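Long-range contact in sorbitol dehydrogenase (Gluconobacter oxydans, PDB 5ITG), which probably oxidises D-sorbitol to L-sorbose with NADP as the hydride acceptor: residues A[144-158]-A[199-211]. Residues are numbered along the deposited sequence; the frame is centred on the assembly and turned at random.
Sequences FDLENAAVKADLKNP and RKAFLGYAKARDP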
ATOM      1  N   PHE A 144      -1.086  21.304   4.867  1.00 26.23           N
ATOM      2  CA  PHE A 144      -1.203  21.380   3.415  1.00 26.16           C
ATOM      3  C   PHE A 144      -0.350  22.583   3.003  1.00 28.95           C
ATOM      4  O   PHE A 144      -0.555  23.690   3.504  1.00 26.82           O
ATOM      5  CB  PHE A 144      -2.661  21.604   3.025  1.00 25.18           C
ATOM      6  CG  PHE A 144      -2.906  21.602   1.547  1.00 21.43           C
ATOM      7  CD1 PHE A 144      -2.734  20.440   0.803  1.00 20.82           C
ATOM      8  CD2 PHE A 144      -3.324  22.760   0.900  1.00 21.23           C
ATOM      9  CE1 PHE A 144      -2.978  20.431  -0.575  1.00 23.84           C
ATOM     10  CE2 PHE A 144      -3.570  22.764  -0.468  1.00 22.29           C
ATOM     11  CZ  PHE A 144      -3.399  21.597  -1.211  1.00 21.29           C
ATOM     12  N   ASP A 145       0.598  22.362   2.095  1.00 29.48           N
ATOM     13  CA  ASP A 145       1.509  23.418   1.667  1.00 30.92           C
ATOM     14  C   ASP A 145       0.938  24.402   0.654  1.00 31.45           C
ATOM     15  O   ASP A 145       0.869  24.114  -0.540  1.00 30.58           O
ATOM     16  CB  ASP A 145       2.786  22.801   1.104  1.00 31.87           C
ATOM     17  CG  ASP A 145       3.973  23.733   1.216  1.00 34.23           C
ATOM     18  OD1 ASP A 145       3.786  24.955   1.029  1.00 34.92           O
ATOM     19  OD2 ASP A 145       5.090  23.245   1.480  1.00 33.20           O
ATOM     20  N   LEU A 146       0.550  25.576   1.139  1.00 32.72           N
ATOM     21  CA  LEU A 146      -0.017  26.616   0.286  1.00 33.90           C
ATOM     22  C   LEU A 146       1.042  27.338  -0.538  1.00 34.52           C
ATOM     23  O   LEU A 146       0.723  28.208  -1.346  1.00 35.44           O
ATOM     24  CB  LEU A 146      -0.775  27.628   1.145  1.00 32.41           C
ATOM     25  CG  LEU A 146      -1.906  27.008   1.969  1.00 32.55           C
ATOM     26  CD1 LEU A 146      -2.515  28.059   2.888  1.00 33.46           C
ATOM     27  CD2 LEU A 146      -2.948  26.423   1.029  1.00 32.11           C
ATOM     28  N   GLU A 147       2.303  26.973  -0.332  1.00 35.37           N
ATOM     29  CA  GLU A 147       3.398  27.593  -1.062  1.00 35.96           C
ATOM     30  C   GLU A 147       3.724  26.834  -2.340  1.00 35.18           C
ATOM     31  O   GLU A 147       4.461  27.328  -3.192  1.00 34.24           O
ATOM     32  CB  GLU A 147       4.640  27.671  -0.175  1.00 39.26           C
ATOM     33  CG  GLU A 147       4.412  28.463   1.106  1.00 44.39           C
ATOM     34  CD  GLU A 147       3.826  29.836   0.832  1.00 46.32           C
ATOM     35  OE1 GLU A 147       4.499  30.649   0.165  1.00 50.36           O
ATOM     36  OE2 GLU A 147       2.691  30.100   1.279  1.00 49.50           O
ATOM     37  N   ASN A 148       3.174  25.631  -2.475  1.00 33.18           N
ATOM     38  CA  ASN A 148       3.428  24.830  -3.660  1.00 30.72           C
ATOM     39  C   ASN A 148       3.021  25.606  -4.910  1.00 30.24           C
ATOM     40  O   ASN A 148       1.937  26.189  -4.972  1.00 30.95           O
ATOM     41  CB  ASN A 148       2.672  23.504  -3.577  1.00 29.52           C
ATOM     42  CG  ASN A 148       2.881  22.646  -4.800  1.00 29.62           C
ATOM     43  OD1 ASN A 148       2.202  22.813  -5.810  1.00 26.99           O
ATOM     44  ND2 ASN A 148       3.841  21.733  -4.726  1.00 31.69           N
ATOM     45  N   ALA A 149       3.905  25.606  -5.903  1.00 30.22           N
ATOM     46  CA  ALA A 149       3.684  26.329  -7.155  1.00 29.42           C
ATOM     47  C   ALA A 149       2.357  26.036  -7.843  1.00 28.95           C
ATOM     48  O   ALA A 149       1.599  26.958  -8.161  1.00 27.97           O
ATOM     49  CB  ALA A 149       4.839  26.048  -8.124  1.00 30.20           C
ATOM     50  N   ALA A 150       2.078  24.759  -8.086  1.00 27.21           N
ATOM     51  CA  ALA A 150       0.839  24.380  -8.753  1.00 27.39           C
ATOM     52  C   ALA A 150      -0.382  24.778  -7.935  1.00 26.96           C
ATOM     53  O   ALA A 150      -1.399  25.200  -8.488  1.00 26.43           O
ATOM     54  CB  ALA A 150       0.826  22.881  -9.021  1.00 29.84           C
ATOM     55  N   VAL A 151      -0.284  24.643  -6.617  1.00 26.59           N
ATOM     56  CA  VAL A 151      -1.397  24.993  -5.736  1.00 27.54           C
ATOM     57  C   VAL A 151      -1.721  26.481  -5.802  1.00 28.53           C
ATOM     58  O   VAL A 151      -2.892  26.875  -5.875  1.00 29.11           O
ATOM     59  CB  VAL A 151      -1.085  24.625  -4.268  1.00 26.67           C
ATOM     60  CG1 VAL A 151      -2.185  25.142  -3.353  1.00 28.13           C
ATOM     61  CG2 VAL A 151      -0.954  23.121  -4.134  1.00 27.67           C
ATOM     62  N   LYS A 152      -0.681  27.309  -5.770  1.00 29.00           N
ATOM     63  CA  LYS A 152      -0.868  28.753  -5.830  1.00 30.87           C
ATOM     64  C   LYS A 152      -1.474  29.149  -7.169  1.00 30.52           C
ATOM     65  O   LYS A 152      -2.335  30.026  -7.237  1.00 31.50           O
ATOM     66  CB  LYS A 152       0.469  29.466  -5.622  1.00 34.13           C
ATOM     67  CG  LYS A 152       1.118  29.170  -4.273  1.00 36.40           C
ATOM     68  CD  LYS A 152       2.481  29.846  -4.138  1.00 40.34           C
ATOM     69  CE  LYS A 152       2.365  31.365  -4.161  1.00 42.20           C
ATOM     70  NZ  LYS A 152       1.475  31.860  -3.069  1.00 42.28           N
ATOM     71  N   ALA A 153      -1.033  28.496  -8.238  1.00 31.01           N
ATOM     72  CA  ALA A 153      -1.558  28.795  -9.564  1.00 29.76           C
ATOM     73  C   ALA A 153      -3.040  28.441  -9.617  1.00 30.07           C
ATOM     74  O   ALA A 153      -3.850  29.175 -10.196  1.00 28.72           O
ATOM     75  CB  ALA A 153      -0.787  28.014 -10.623  1.00 32.45           C
ATOM     76  N   ASP A 154      -3.398  27.308  -9.020  1.00 28.00           N
ATOM     77  CA  ASP A 154      -4.791  26.881  -8.994  1.00 29.33           C
ATOM     78  C   ASP A 154      -5.615  27.897  -8.221  1.00 29.51           C
ATOM     79  O   ASP A 154      -6.747  28.215  -8.598  1.00 28.74           O
ATOM     80  CB  ASP A 154      -4.915  25.505  -8.335  1.00 29.71           C
ATOM     81  CG  ASP A 154      -4.666  24.375  -9.308  1.00 32.34           C
ATOM     82  OD1 ASP A 154      -3.989  24.617 -10.331  1.00 32.61           O
ATOM     83  OD2 ASP A 154      -5.137  23.247  -9.046  1.00 31.86           O
ATOM     84  N   LEU A 155      -5.038  28.400  -7.135  1.00 29.01           N
ATOM     85  CA  LEU A 155      -5.713  29.384  -6.302  1.00 30.54           C
ATOM     86  C   LEU A 155      -5.946  30.681  -7.087  1.00 31.36           C
ATOM     87  O   LEU A 155      -6.905  31.407  -6.827  1.00 30.30           O
ATOM     88  CB  LEU A 155      -4.877  29.643  -5.039  1.00 31.76           C
ATOM     89  CG  LEU A 155      -5.451  29.233  -3.672  1.00 33.93           C
ATOM     90  CD1 LEU A 155      -6.242  27.947  -3.767  1.00 31.45           C
ATOM     91  CD2 LEU A 155      -4.313  29.081  -2.672  1.00 33.24           C
ATOM     92  N   LYS A 156      -5.081  30.959  -8.061  1.00 32.07           N
ATOM     93  CA  LYS A 156      -5.219  32.161  -8.881  1.00 33.07           C
ATOM     94  C   LYS A 156      -6.347  31.977  -9.896  1.00 33.07           C
ATOM     95  O   LYS A 156      -7.168  32.873 -10.085  1.00 34.15           O
ATOM     96  CB  LYS A 156      -3.906  32.474  -9.603  1.00 33.93           C
ATOM     97  CG  LYS A 156      -3.908  33.798 -10.365  1.00 33.96           C
ATOM     98  CD  LYS A 156      -2.499  34.177 -10.816  1.00 33.73           C
ATOM     99  CE  LYS A 156      -2.483  35.513 -11.553  1.00 35.78           C
ATOM    100  NZ  LYS A 156      -1.098  35.922 -11.925  1.00 35.99           N
ATOM    101  N   ASN A 157      -6.384  30.818 -10.549  1.00 32.24           N
ATOM    102  CA  ASN A 157      -7.438  30.515 -11.515  1.00 32.95           C
ATOM    103  C   ASN A 157      -8.095  29.173 -11.183  1.00 32.21           C
ATOM    104  O   ASN A 157      -7.952  28.197 -11.922  1.00 31.72           O
ATOM    105  CB  ASN A 157      -6.883  30.482 -12.943  1.00 33.36           C
ATOM    106  CG  ASN A 157      -6.504  31.861 -13.451  1.00 33.92           C
ATOM    107  OD1 ASN A 157      -5.410  32.358 -13.180  1.00 31.84           O
ATOM    108  ND2 ASN A 157      -7.422  32.497 -14.177  1.00 33.44           N
ATOM    109  N   PRO A 158      -8.849  29.122 -10.071  1.00 31.62           N
ATOM    110  CA  PRO A 158      -9.538  27.909  -9.614  1.00 31.18           C
ATOM    111  C   PRO A 158     -10.535  27.307 -10.599  1.00 31.72           C
ATOM    112  O   PRO A 158     -10.878  26.126 -10.494  1.00 30.84           O
ATOM    113  CB  PRO A 158     -10.206  28.362  -8.315  1.00 31.89           C
ATOM    114  CG  PRO A 158     -10.507  29.809  -8.589  1.00 31.29           C
ATOM    115  CD  PRO A 158      -9.216  30.275  -9.228  1.00 31.63           C
ATOM    116  N   ARG A 199      -8.489  14.314   3.736  1.00 20.66           N
ATOM    117  CA  ARG A 199      -9.307  15.370   4.324  1.00 20.83           C
ATOM    118  C   ARG A 199      -8.478  16.626   4.599  1.00 20.57           C
ATOM    119  O   ARG A 199      -8.909  17.743   4.299  1.00 21.29           O
ATOM    120  CB  ARG A 199      -9.964  14.877   5.618  1.00 23.76           C
ATOM    121  CG  ARG A 199     -10.806  15.931   6.328  1.00 28.31           C
ATOM    122  CD  ARG A 199     -11.611  15.330   7.472  1.00 33.38           C
ATOM    123  NE  ARG A 199     -10.750  14.755   8.498  1.00 37.61           N
ATOM    124  CZ  ARG A 199     -11.184  14.041   9.534  1.00 39.75           C
ATOM    125  NH1 ARG A 199     -12.482  13.805   9.690  1.00 41.08           N
ATOM    126  NH2 ARG A 199     -10.318  13.563  10.415  1.00 38.87           N
ATOM    127  N   LYS A 200      -7.285  16.441   5.154  1.00 19.98           N
ATOM    128  CA  LYS A 200      -6.400  17.561   5.459  1.00 21.00           C
ATOM    129  C   LYS A 200      -5.988  18.318   4.193  1.00 21.52           C
ATOM    130  O   LYS A 200      -5.974  19.550   4.164  1.00 23.06           O
ATOM    131  CB  LYS A 200      -5.140  17.060   6.173  1.00 23.68           C
ATOM    132  CG  LYS A 200      -4.114  18.153   6.451  1.00 26.46           C
ATOM    133  CD  LYS A 200      -2.815  17.580   6.987  1.00 31.16           C
ATOM    134  CE  LYS A 200      -3.004  16.934   8.347  1.00 31.95           C
ATOM    135  NZ  LYS A 200      -1.722  16.341   8.833  1.00 34.39           N
ATOM    136  N   ALA A 201      -5.654  17.574   3.147  1.00 20.64           N
ATOM    137  CA  ALA A 201      -5.222  18.172   1.889  1.00 21.54           C
ATOM    138  C   ALA A 201      -6.351  18.902   1.164  1.00 22.03           C
ATOM    139  O   ALA A 201      -6.212  20.072   0.796  1.00 20.51           O
ATOM    140  CB  ALA A 201      -4.628  17.097   0.989  1.00 21.48           C
ATOM    141  N   PHE A 202      -7.475  18.218   0.963  1.00 20.65           N
ATOM    142  CA  PHE A 202      -8.598  18.835   0.269  1.00 21.29           C
ATOM    143  C   PHE A 202      -9.275  19.977   1.028  1.00 21.44           C
ATOM    144  O   PHE A 202      -9.717  20.947   0.414  1.00 21.62           O
ATOM    145  CB  PHE A 202      -9.606  17.764  -0.139  1.00 19.89           C
ATOM    146  CG  PHE A 202      -9.104  16.885  -1.239  1.00 19.93           C
ATOM    147  CD1 PHE A 202      -8.950  17.387  -2.531  1.00 17.02           C
ATOM    148  CD2 PHE A 202      -8.713  15.575  -0.977  1.00 19.51           C
ATOM    149  CE1 PHE A 202      -8.409  16.598  -3.541  1.00 14.19           C
ATOM    150  CE2 PHE A 202      -8.171  14.780  -1.978  1.00 20.87           C
ATOM    151  CZ  PHE A 202      -8.017  15.292  -3.265  1.00 19.72           C
ATOM    152  N   LEU A 203      -9.351  19.881   2.353  1.00 20.44           N
ATOM    153  CA  LEU A 203      -9.951  20.960   3.140  1.00 21.68           C
ATOM    154  C   LEU A 203      -8.924  22.075   3.305  1.00 22.30           C
ATOM    155  O   LEU A 203      -9.282  23.236   3.508  1.00 23.76           O
ATOM    156  CB  LEU A 203     -10.396  20.470   4.522  1.00 22.18           C
ATOM    157  CG  LEU A 203     -11.569  19.485   4.592  1.00 22.23           C
ATOM    158  CD1 LEU A 203     -11.951  19.266   6.048  1.00 23.90           C
ATOM    159  CD2 LEU A 203     -12.757  20.025   3.821  1.00 22.83           C
ATOM    160  N   GLY A 204      -7.646  21.714   3.229  1.00 22.60           N
ATOM    161  CA  GLY A 204      -6.598  22.707   3.346  1.00 22.46           C
ATOM    162  C   GLY A 204      -6.668  23.636   2.147  1.00 24.77           C
ATOM    163  O   GLY A 204      -6.485  24.846   2.276  1.00 25.88           O
ATOM    164  N   TYR A 205      -6.939  23.068   0.972  1.00 23.93           N
ATOM    165  CA  TYR A 205      -7.049  23.857  -0.247  1.00 24.25           C
ATOM    166  C   TYR A 205      -8.368  24.617  -0.238  1.00 25.98           C
ATOM    167  O   TYR A 205      -8.419  25.803  -0.573  1.00 25.37           O
ATOM    168  CB  TYR A 205      -6.980  22.951  -1.479  1.00 24.24           C
ATOM    169  CG  TYR A 205      -7.171  23.677  -2.797  1.00 23.95           C
ATOM    170  CD1 TYR A 205      -8.445  23.998  -3.261  1.00 24.69           C
ATOM    171  CD2 TYR A 205      -6.076  24.049  -3.576  1.00 26.06           C
ATOM    172  CE1 TYR A 205      -8.628  24.672  -4.473  1.00 25.42           C
ATOM    173  CE2 TYR A 205      -6.244  24.725  -4.792  1.00 25.71           C
ATOM    174  CZ  TYR A 205      -7.522  25.031  -5.231  1.00 26.56           C
ATOM    175  OH  TYR A 205      -7.702  25.691  -6.426  1.00 29.26           O
ATOM    176  N   ALA A 206      -9.433  23.924   0.152  1.00 24.93           N
ATOM    177  CA  ALA A 206     -10.758  24.522   0.213  1.00 26.63           C
ATOM    178  C   ALA A 206     -10.779  25.752   1.117  1.00 28.52           C
ATOM    179  O   ALA A 206     -11.395  26.767   0.781  1.00 28.57           O
ATOM    180  CB  ALA A 206     -11.774  23.489   0.710  1.00 23.95           C
ATOM    181  N   LYS A 207     -10.114  25.658   2.264  1.00 30.39           N
ATOM    182  CA  LYS A 207     -10.074  26.771   3.208  1.00 31.76           C
ATOM    183  C   LYS A 207      -9.423  27.995   2.571  1.00 31.64           C
ATOM    184  O   LYS A 207      -9.911  29.114   2.716  1.00 30.41           O
ATOM    185  CB  LYS A 207      -9.298  26.382   4.465  1.00 33.27           C
ATOM    186  CG  LYS A 207      -9.289  27.464   5.525  1.00 37.23           C
ATOM    187  CD  LYS A 207      -8.421  27.077   6.709  1.00 40.79           C
ATOM    188  CE  LYS A 207      -8.511  28.124   7.801  1.00 42.96           C
ATOM    189  NZ  LYS A 207      -9.932  28.322   8.216  1.00 45.44           N
ATOM    190  N   ALA A 208      -8.321  27.776   1.867  1.00 31.78           N
ATOM    191  CA  ALA A 208      -7.620  28.870   1.211  1.00 32.83           C
ATOM    192  C   ALA A 208      -8.495  29.452   0.111  1.00 32.82           C
ATOM    193  O   ALA A 208      -8.495  30.658  -0.115  1.00 32.81           O
ATOM    194  CB  ALA A 208      -6.301  28.379   0.628  1.00 32.63           C
ATOM    195  N   ARG A 209      -9.237  28.583  -0.567  1.00 33.45           N
ATOM    196  CA  ARG A 209     -10.120  28.992  -1.655  1.00 34.57           C
ATOM    197  C   ARG A 209     -11.276  29.848  -1.134  1.00 35.09           C
ATOM    198  O   ARG A 209     -11.534  30.938  -1.653  1.00 33.77           O
ATOM    199  CB  ARG A 209     -10.668  27.751  -2.366  1.00 35.81           C
ATOM    200  CG  ARG A 209     -11.634  28.028  -3.502  1.00 37.33           C
ATOM    201  CD  ARG A 209     -10.926  28.593  -4.721  1.00 38.93           C
ATOM    202  NE  ARG A 209     -11.873  28.904  -5.786  1.00 41.90           N
ATOM    203  CZ  ARG A 209     -12.783  29.871  -5.724  1.00 43.03           C
ATOM    204  NH1 ARG A 209     -12.871  30.636  -4.643  1.00 44.99           N
ATOM    205  NH2 ARG A 209     -13.605  30.075  -6.743  1.00 45.58           N
ATOM    206  N   ASP A 210     -11.961  29.349  -0.107  1.00 34.37           N
ATOM    207  CA  ASP A 210     -13.092  30.048   0.495  1.00 35.35           C
ATOM    208  C   ASP A 210     -13.611  29.309   1.729  1.00 35.73           C
ATOM    209  O   ASP A 210     -14.136  28.200   1.627  1.00 34.52           O
ATOM    210  CB  ASP A 210     -14.218  30.207  -0.534  1.00 37.39           C
ATOM    211  CG  ASP A 210     -15.549  30.561   0.104  1.00 39.28           C
ATOM    212  OD1 ASP A 210     -15.552  31.279   1.126  1.00 39.64           O
ATOM    213  OD2 ASP A 210     -16.597  30.128  -0.428  1.00 40.54           O
ATOM    214  N   PRO A 211     -13.477  29.926   2.915  1.00 35.80           N
ATOM    215  CA  PRO A 211     -13.929  29.328   4.177  1.00 35.13           C
ATOM    216  C   PRO A 211     -15.328  28.715   4.127  1.00 34.19           C
ATOM    217  O   PRO A 211     -15.542  27.610   4.629  1.00 35.70           O
ATOM    218  CB  PRO A 211     -13.829  30.494   5.155  1.00 36.05           C
ATOM    219  CG  PRO A 211     -12.619  31.223   4.647  1.00 35.50           C
ATOM    220  CD  PRO A 211     -12.879  31.251   3.155  1.00 35.94           C
TER
HETATM  221  O   HOH W   1      -9.975  25.131  -7.965  1.00 19.75           O
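A carbonyl oxygen, Ala-201 O, sits over the centre of the Phe-144 ring, 3.4 Å above its plane, while Gly-204 C and Tyr-205 CB come in obliquely. Gly-204 makes this approach possible: a CB there would lie 2.6 Å from Phe-144 CB, a clash. The ring of Phe-144, its CG turned anti to the backbone N (chi1 -176°), runs alongside the Tyr-205 side chain, and CE2 of Phe-144 meets CB of Tyr-205 at 3.6 Å. Cutting Phe-144 back to an alanine is likely to open a gap over Ala-201 and beside Tyr-205 CB, strip away part of their apolar contact and leave Phe-165 without its edge-to-face partner.

Tyr-205 reaches across to helix 149-156. Leu-155 CD1 rests over one face of its ring, 3.8 Å from the centroid and 28° off the normal, a CH-pi contact displaced toward the rim. Val-151 CG1 and Asp-154 CB instead meet the ring at its edge, as does Phe-144 CE2. Its hydroxyl donates to a water (2.8 Å from Tyr-205 OH) that in turn donates to Pro-158 O, a bridge tying the ring to the residues that follow helix 149-156. Beyond it, Pro-158 crosses the bent Arg-209 side chain roughly at right angles, while Ala-208 CB receives Leu-146 CD2 and Leu-155 CD2, each at 3.9 Å.

No clear direct hydrogen bond joins the segments; the axes of 149-156 and 199-209 stay 10.7 Å apart at closest approach and cross at -42°, the large Tyr-205 spanning the interval. Within the Rossmann domain, helix 164-177 backs the contact: Phe-165 meets Phe-144 edge-to-face and also touches Ala-201 and Tyr-205, while helix 211-220 packs against Leu-203 and Ala-206 of helix 194-209.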